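2-dehydropantoate 2-reductase (Enterococcus faecium, PDB 3WFI) acts as a D-mandelate dehydrogenase of the ketopantoate reductase family, an NADH-binding enzyme that interconverts D-2-hydroxy acids and 2-oxo acids. Local coordinates at residues B[195-200]-B[206-211]; B[263-268]-B[307-312]; B[274-277]-B[282-285]. One frame throughout, in Å; residues are numbered along the deposited sequence.

Contact 1: residues B[195-200]-B[206-211]; sequences NGLCTI and AELGKT
L208 meets L197 and C198 through the methyl ends of its side chain. L197 and C198 lie on helix 194-201 and L208 on the next short helix, 205-209. The bonds from CA to CB of L197 and L208 point toward the opposite segment. CB of L208 stays just beyond close contact with SG of C198. CG follows, set anti to the L208 backbone N (chi1 173°), which carries both branches to the neighbouring helix. The CD1 methyl of L208 stands 4.1 Å from CB of L197. The CD2 methyl of L208 does more of the work. It lies 3.9 Å from CB of L197 and also 3.9 Å from SG of C198, so one methyl touches two consecutive residues of the facing helix. L197 uses the base of its side chain here, while its side chain also packs on F297 of the second subunit. The contact is purely apolar and all three residues are buried.

Two threonines bond back to carbonyls of their own segment. OG1 of T199 is 2.7 Å from O of N195, above the carbonyl plane, and the backbone N of T199 reaches that oxygen from the other face. OG1 of T211 donates to O of L208 at 2.7 Å, in the carbonyl plane, next to the bond from T211 N.

Around this pair, L208 also touches M194, L201 and V203, and C198 rests on P259. T199 faces helix 260-267, and I200 packs on helix 293-308 and on I200 of the second subunit, placing helix 194-201 between its own helical domain and the dimer partner.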
loop_
_atom_site.group_PDB
_atom_site.type_symbol
_atom_site.label_atom_id
_atom_site.label_comp_id
_atom_site.label_asym_id
_atom_site.label_seq_id
_atom_site.Cartn_x
_atom_site.Cartn_y
_atom_site.Cartn_z
ATOM N N ASN B 195 -10.803 0.691 7.296
ATOM C CA ASN B 195 -10.021 -0.197 8.152
ATOM C C ASN B 195 -8.536 -0.263 7.768
ATOM O O ASN B 195 -7.673 0.109 8.565
ATOM C CB ASN B 195 -10.614 -1.602 8.159
ATOM C CG ASN B 195 -11.755 -1.754 9.152
ATOM O OD1 ASN B 195 -11.670 -1.289 10.303
ATOM N ND2 ASN B 195 -12.824 -2.410 8.720
ATOM N N GLY B 196 -8.248 -0.773 6.571
ATOM C CA GLY B 196 -6.866 -0.906 6.097
ATOM C C GLY B 196 -6.084 0.386 6.021
ATOM O O GLY B 196 -4.929 0.440 6.469
ATOM N N LEU B 197 -6.698 1.429 5.459
ATOM C CA LEU B 197 -6.017 2.719 5.282
ATOM C C LEU B 197 -5.678 3.373 6.604
ATOM O O LEU B 197 -4.567 3.881 6.781
ATOM C CB LEU B 197 -6.853 3.674 4.408
ATOM C CG LEU B 197 -7.066 3.225 2.968
ATOM C CD1 LEU B 197 -8.048 4.136 2.257
ATOM C CD2 LEU B 197 -5.749 3.129 2.184
ATOM N N CYS B 198 -6.614 3.344 7.561
ATOM C CA CYS B 198 -6.346 3.950 8.881
ATOM C C CYS B 198 -5.285 3.162 9.629
ATOM O O CYS B 198 -4.421 3.743 10.292
ATOM C CB CYS B 198 -7.609 4.000 9.732
ATOM S SG CYS B 198 -8.787 5.220 9.173
ATOM N N THR B 199 -5.357 1.837 9.504
ATOM C CA THR B 199 -4.402 0.948 10.146
ATOM C C THR B 199 -2.985 1.184 9.632
ATOM O O THR B 199 -2.050 1.334 10.424
ATOM C CB THR B 199 -4.802 -0.522 9.944
ATOM O OG1 THR B 199 -6.061 -0.753 10.590
ATOM C CG2 THR B 199 -3.765 -1.449 10.544
ATOM N N ILE B 200 -2.836 1.291 8.320
ATOM C CA ILE B 200 -1.513 1.502 7.728
ATOM C C ILE B 200 -0.979 2.927 7.928
ATOM O O ILE B 200 0.198 3.101 8.212
ATOM C CB ILE B 200 -1.500 1.150 6.221
ATOM C CG1 ILE B 200 -1.742 -0.335 6.043
ATOM C CG2 ILE B 200 -0.169 1.495 5.583
ATOM C CD1 ILE B 200 -0.628 -1.192 6.574
ATOM N N ALA B 206 -11.351 10.714 10.415
ATOM C CA ALA B 206 -11.287 12.139 10.109
ATOM C C ALA B 206 -9.917 12.560 9.574
ATOM O O ALA B 206 -9.839 13.335 8.624
ATOM C CB ALA B 206 -11.645 12.973 11.329
ATOM N N GLU B 207 -8.841 12.074 10.184
ATOM C CA GLU B 207 -7.499 12.425 9.705
ATOM C C GLU B 207 -7.219 11.814 8.317
ATOM O O GLU B 207 -6.576 12.431 7.467
ATOM C CB GLU B 207 -6.425 12.024 10.716
ATOM C CG GLU B 207 -6.459 12.773 12.058
ATOM C CD GLU B 207 -5.617 12.122 13.159
ATOM O OE1 GLU B 207 -5.440 10.872 13.174
ATOM O OE2 GLU B 207 -5.146 12.874 14.049
ATOM N N LEU B 208 -7.725 10.614 8.078
ATOM C CA LEU B 208 -7.610 10.033 6.743
ATOM C C LEU B 208 -8.277 10.958 5.714
ATOM O O LEU B 208 -7.689 11.279 4.666
ATOM C CB LEU B 208 -8.233 8.637 6.715
ATOM C CG LEU B 208 -8.343 7.958 5.357
ATOM C CD1 LEU B 208 -6.975 7.760 4.716
ATOM C CD2 LEU B 208 -9.080 6.640 5.515
ATOM N N GLY B 209 -9.489 11.409 6.039
ATOM C CA GLY B 209 -10.251 12.285 5.160
ATOM C C GLY B 209 -9.621 13.636 4.884
ATOM O O GLY B 209 -9.866 14.228 3.844
ATOM N N LYS B 210 -8.789 14.115 5.805
ATOM C CA LYS B 210 -8.034 15.350 5.595
ATOM C C LYS B 210 -6.859 15.220 4.619
ATOM O O LYS B 210 -6.294 16.240 4.209
ATOM C CB LYS B 210 -7.527 15.887 6.932
ATOM C CG LYS B 210 -8.650 16.328 7.834
ATOM C CD LYS B 210 -8.116 16.977 9.100
ATOM C CE LYS B 210 -9.006 16.669 10.288
ATOM N NZ LYS B 210 -8.511 17.397 11.486
ATOM N N THR B 211 -6.502 14.001 4.206
ATOM C CA THR B 211 -5.387 13.840 3.264
ATOM C C THR B 211 -5.810 14.096 1.809
ATOM O O THR B 211 -6.978 13.917 1.461
ATOM C CB THR B 211 -4.739 12.452 3.416
ATOM O OG1 THR B 211 -5.619 11.435 2.918
ATOM C CG2 THR B 211 -4.423 12.176 4.895
#

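Contact 2: residues B[263-268]-B[307-312]; sequences QDLIKN and DSLNVK
L265, I266, L309 and V311 meet through aliphatic groups. No flat group takes part, so there are no faces or edges to pair. The CD1 methyl of L265 is 3.9 Å from CD1 of L309, and the two side chains cross at a slant. The CD1 of L309 is equally close to CG of L265, so it presses on the branch point as well as on a tip. The same CD1 of L265 reaches CG2 of V311 at 4.2 Å. With chi1 at -176° the L265 chain extends away from its own N, which brings CD1 to both partners. I266 CD1 adds a looser touch on L309 CD1, at 4.2 Å.

L309 and V311 follow the end of helix 293-308, on either side of N310. The helix closes in a Schellman motif. N310, with positive phi, is its C-prime residue; V311 N bonds to E306 O and N310 N to D307 O. The motif turns the C-terminal tail so that V311, like L309, points toward helix 260-267.

The side chain of V311 is about 5 Å from that of R270, an NAD(+)-binding residue, which also forms a salt bridge with D264. D307 OD2 is hydrogen-bonded to S212 OG of the second subunit.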
loop_
_atom_site.group_PDB
_atom_site.type_symbol
_atom_site.label_atom_id
_atom_site.label_comp_id
_atom_site.label_asym_id
_atom_site.label_seq_id
_atom_site.Cartn_x
_atom_site.Cartn_y
_atom_site.Cartn_z
ATOM N N GLN B 263 -8.140 -0.904 15.934
ATOM C CA GLN B 263 -8.273 -1.391 17.313
ATOM C C GLN B 263 -7.681 -2.786 17.459
ATOM O O GLN B 263 -6.942 -3.049 18.395
ATOM C CB GLN B 263 -9.744 -1.391 17.752
ATOM C CG GLN B 263 -10.348 -0.002 17.734
ATOM C CD GLN B 263 -11.751 0.062 18.279
ATOM O OE1 GLN B 263 -12.371 -0.960 18.589
ATOM N NE2 GLN B 263 -12.265 1.278 18.401
ATOM N N ASP B 264 -7.989 -3.675 16.520
ATOM C CA ASP B 264 -7.447 -5.033 16.554
ATOM C C ASP B 264 -5.916 -5.037 16.545
ATOM O O ASP B 264 -5.276 -5.624 17.412
ATOM C CB ASP B 264 -7.943 -5.852 15.361
ATOM C CG ASP B 264 -9.418 -6.233 15.463
ATOM O OD1 ASP B 264 -10.010 -6.123 16.570
ATOM O OD2 ASP B 264 -9.971 -6.680 14.423
ATOM N N LEU B 265 -5.328 -4.354 15.577
ATOM C CA LEU B 265 -3.894 -4.460 15.357
ATOM C C LEU B 265 -3.082 -3.511 16.233
ATOM O O LEU B 265 -2.232 -3.951 16.996
ATOM C CB LEU B 265 -3.552 -4.213 13.885
ATOM C CG LEU B 265 -2.073 -4.386 13.499
ATOM C CD1 LEU B 265 -1.509 -5.686 14.036
ATOM C CD2 LEU B 265 -1.909 -4.322 11.985
ATOM N N ILE B 266 -3.343 -2.218 16.100
ATOM C CA ILE B 266 -2.496 -1.195 16.715
ATOM C C ILE B 266 -2.674 -1.182 18.234
ATOM O O ILE B 266 -1.689 -1.082 18.974
ATOM C CB ILE B 266 -2.788 0.203 16.148
ATOM C CG1 ILE B 266 -2.650 0.219 14.618
ATOM C CG2 ILE B 266 -1.881 1.253 16.791
ATOM C CD1 ILE B 266 -1.319 -0.263 14.087
ATOM N N LYS B 267 -3.918 -1.327 18.690
ATOM C CA LYS B 267 -4.230 -1.313 20.125
ATOM C C LYS B 267 -4.135 -2.680 20.793
ATOM O O LYS B 267 -3.488 -2.820 21.835
ATOM C CB LYS B 267 -5.640 -0.775 20.370
ATOM C CG LYS B 267 -5.842 0.691 20.072
ATOM C CD LYS B 267 -7.110 1.181 20.791
ATOM C CE LYS B 267 -7.233 0.736 22.259
ATOM N NZ LYS B 267 -8.405 1.336 22.965
ATOM N N ASN B 268 -4.822 -3.672 20.234
ATOM C CA ASN B 268 -4.938 -4.983 20.880
ATOM C C ASN B 268 -3.847 -5.978 20.464
ATOM O O ASN B 268 -3.787 -7.090 21.001
ATOM C CB ASN B 268 -6.315 -5.589 20.602
ATOM C CG ASN B 268 -7.453 -4.743 21.146
ATOM O OD1 ASN B 268 -7.240 -3.677 21.698
ATOM N ND2 ASN B 268 -8.673 -5.228 20.988
ATOM N N ASP B 307 3.175 -8.253 10.958
ATOM C CA ASP B 307 4.458 -8.902 11.134
ATOM C C ASP B 307 5.442 -7.992 11.869
ATOM O O ASP B 307 6.127 -8.436 12.773
ATOM C CB ASP B 307 5.040 -9.336 9.790
ATOM C CG ASP B 307 4.208 -10.425 9.104
ATOM O OD1 ASP B 307 3.432 -11.124 9.782
ATOM O OD2 ASP B 307 4.365 -10.612 7.879
ATOM N N SER B 308 5.474 -6.719 11.495
ATOM C CA SER B 308 6.402 -5.768 12.098
ATOM C C SER B 308 6.128 -5.533 13.585
ATOM O O SER B 308 7.034 -5.141 14.320
ATOM C CB SER B 308 6.384 -4.432 11.341
ATOM O OG SER B 308 5.273 -3.628 11.689
ATOM N N LEU B 309 4.885 -5.749 14.009
ATOM C CA LEU B 309 4.496 -5.672 15.418
ATOM C C LEU B 309 4.568 -7.028 16.131
ATOM O O LEU B 309 4.132 -7.139 17.267
ATOM C CB LEU B 309 3.085 -5.095 15.531
ATOM C CG LEU B 309 2.920 -3.669 15.018
ATOM C CD1 LEU B 309 1.448 -3.312 14.920
ATOM C CD2 LEU B 309 3.651 -2.686 15.922
ATOM N N ASN B 310 5.114 -8.047 15.460
ATOM C CA ASN B 310 5.175 -9.415 15.972
ATOM C C ASN B 310 3.781 -9.923 16.331
ATOM O O ASN B 310 3.553 -10.511 17.383
ATOM C CB ASN B 310 6.156 -9.555 17.165
ATOM C CG ASN B 310 6.854 -10.917 17.202
ATOM O OD1 ASN B 310 6.758 -11.639 18.195
ATOM N ND2 ASN B 310 7.578 -11.267 16.131
ATOM N N VAL B 311 2.846 -9.671 15.424
ATOM C CA VAL B 311 1.518 -10.222 15.523
ATOM C C VAL B 311 1.390 -11.215 14.370
ATOM O O VAL B 311 1.180 -10.793 13.229
ATOM C CB VAL B 311 0.464 -9.099 15.443
ATOM C CG1 VAL B 311 -0.938 -9.673 15.350
ATOM C CG2 VAL B 311 0.592 -8.178 16.653
ATOM N N LYS B 312 1.528 -12.517 14.665
ATOM C CA LYS B 312 1.709 -13.547 13.616
ATOM C C LYS B 312 0.849 -14.811 13.745
ATOM O O LYS B 312 0.143 -14.981 14.716
ATOM C CB LYS B 312 3.184 -13.947 13.523
ATOM C CG LYS B 312 4.121 -12.767 13.300
ATOM C CD LYS B 312 5.356 -13.150 12.504
ATOM C CE LYS B 312 6.359 -12.008 12.427
ATOM N NZ LYS B 312 7.544 -12.377 11.598
#

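Contact 3: residues B[274-277]-B[282-285]; sequences IDYI and SRKG
R283 and D275 form a polar surface contact between an arginine side chain and a backbone carbonyl. It joins the 3-10 segment 274-276 to the helix that follows it, 278-288, within the C-terminal helical part of the fold. I277 takes the N-cap position of that helix; R283, on the helix, reaches back past it to D275.

The guanidinium of R283 approaches end-on. NH1 and NH2 of R283 both donate to the one oxygen, D275 O, each at 2.9 Å. The acceptor lies close to the guanidinium plane. The NH1 bond lies in the carbonyl plane, on a lone pair. The NH2 donor is tilted 23° from that plane. Neither bond is straight, as expected when two nitrogens share one acceptor; the N-H...O angle at NH2 is 146°. A bend at chi3 (-59°) turns the R283 chain so that its end reaches back to the carbonyl.

The carboxylate of D275 is not the target. Its OD1 is 5.1 Å from NH1 of R283 and is hydrogen-bonded to NE2 of H303. Y276 stands beside the guanidinium, with CD1 of its ring 4.5 Å from NH2 of R283, in an oblique approach. The Y276 side chain also packs on A80 and M81, and is about 5 Å from that of E273, which binds NAD(+).

Two N-H groups on one oxygen hold the end of R283 at this carbonyl. The positive charge would probably polarise the D275 carbonyl, and the nearby carboxylate should favour that charge without a direct salt bridge.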
loop_
_atom_site.group_PDB
_atom_site.type_symbol
_atom_site.label_atom_id
_atom_site.label_comp_id
_atom_site.label_asym_id
_atom_site.label_seq_id
_atom_site.Cartn_x
_atom_site.Cartn_y
_atom_site.Cartn_z
ATOM N N ILE B 274 -8.278 -8.804 7.658
ATOM C CA ILE B 274 -7.999 -8.288 6.314
ATOM C C ILE B 274 -8.237 -9.345 5.209
ATOM O O ILE B 274 -8.752 -9.013 4.128
ATOM C CB ILE B 274 -6.585 -7.661 6.235
ATOM C CG1 ILE B 274 -6.394 -6.875 4.939
ATOM C CG2 ILE B 274 -5.507 -8.718 6.373
ATOM C CD1 ILE B 274 -7.171 -5.584 4.862
ATOM N N ASP B 275 -7.921 -10.610 5.482
ATOM C CA ASP B 275 -8.096 -11.656 4.459
ATOM C C ASP B 275 -9.563 -11.910 4.114
ATOM O O ASP B 275 -9.850 -12.496 3.069
ATOM C CB ASP B 275 -7.428 -12.976 4.854
ATOM C CG ASP B 275 -5.927 -12.886 4.901
ATOM O OD1 ASP B 275 -5.314 -12.201 4.043
ATOM O OD2 ASP B 275 -5.332 -13.518 5.793
ATOM N N TYR B 276 -10.479 -11.462 4.983
ATOM C CA TYR B 276 -11.913 -11.645 4.787
ATOM C C TYR B 276 -12.596 -10.381 4.307
ATOM O O TYR B 276 -13.811 -10.377 4.086
ATOM C CB TYR B 276 -12.552 -12.158 6.082
ATOM C CG TYR B 276 -11.886 -13.441 6.467
ATOM C CD1 TYR B 276 -12.291 -14.640 5.909
ATOM C CD2 TYR B 276 -10.774 -13.444 7.298
ATOM C CE1 TYR B 276 -11.645 -15.822 6.217
ATOM C CE2 TYR B 276 -10.113 -14.623 7.611
ATOM C CZ TYR B 276 -10.553 -15.807 7.059
ATOM O OH TYR B 276 -9.905 -16.988 7.361
ATOM N N ILE B 277 -11.814 -9.323 4.087
ATOM C CA ILE B 277 -12.343 -8.091 3.533
ATOM C C ILE B 277 -11.682 -7.846 2.175
ATOM O O ILE B 277 -12.157 -8.354 1.161
ATOM C CB ILE B 277 -12.193 -6.912 4.525
ATOM C CG1 ILE B 277 -12.752 -7.312 5.885
ATOM C CG2 ILE B 277 -12.913 -5.677 4.002
ATOM C CD1 ILE B 277 -12.351 -6.384 7.029
ATOM N N SER B 282 -9.668 -9.861 -3.486
ATOM C CA SER B 282 -8.497 -10.370 -4.222
ATOM C C SER B 282 -8.734 -11.789 -4.735
ATOM O O SER B 282 -8.454 -12.084 -5.882
ATOM C CB SER B 282 -7.247 -10.346 -3.351
ATOM O OG SER B 282 -6.893 -9.005 -3.017
ATOM N N ARG B 283 -9.270 -12.653 -3.873
ATOM C CA ARG B 283 -9.558 -14.040 -4.259
ATOM C C ARG B 283 -10.575 -14.156 -5.400
ATOM O O ARG B 283 -10.340 -14.880 -6.374
ATOM C CB ARG B 283 -9.989 -14.857 -3.036
ATOM C CG ARG B 283 -8.803 -15.245 -2.168
ATOM C CD ARG B 283 -9.175 -16.261 -1.091
ATOM N NE ARG B 283 -10.220 -15.806 -0.174
ATOM C CZ ARG B 283 -10.052 -14.920 0.803
ATOM N NH1 ARG B 283 -8.870 -14.330 1.011
ATOM N NH2 ARG B 283 -11.084 -14.619 1.584
ATOM N N LYS B 284 -11.681 -13.435 -5.293
ATOM C CA LYS B 284 -12.679 -13.374 -6.368
ATOM C C LYS B 284 -12.087 -12.796 -7.655
ATOM O O LYS B 284 -12.368 -13.284 -8.764
ATOM C CB LYS B 284 -13.881 -12.519 -5.946
ATOM C CG LYS B 284 -14.804 -13.142 -4.906
ATOM C CD LYS B 284 -15.806 -12.109 -4.402
ATOM C CE LYS B 284 -16.657 -12.617 -3.239
ATOM N NZ LYS B 284 -17.509 -13.751 -3.664
ATOM N N GLY B 285 -11.265 -11.760 -7.518
ATOM C CA GLY B 285 -10.560 -11.175 -8.679
ATOM C C GLY B 285 -9.736 -12.189 -9.458
ATOM O O GLY B 285 -9.787 -12.233 -10.693
#

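Overall arrangement
Contact 1 is buried, contact 2 partly buried and contact 3 at the surface. Their chemistry follows: the first two are apolar, while the third is a charged side chain on a backbone oxygen. Contacts 1 and 2 touch each other, with CG2 of T199 3.7 Å from CD2 of L265, and their centres are about 17 Å apart. Both also reach the second subunit. Contact 3 touches neither, and its centre lies about 20 Å from each. It falls between the two segments of contact 2 in sequence. Contacts 1 and 3 are local, tying neighbouring elements; contact 2 bridges 260-267 and the chain end across many residues.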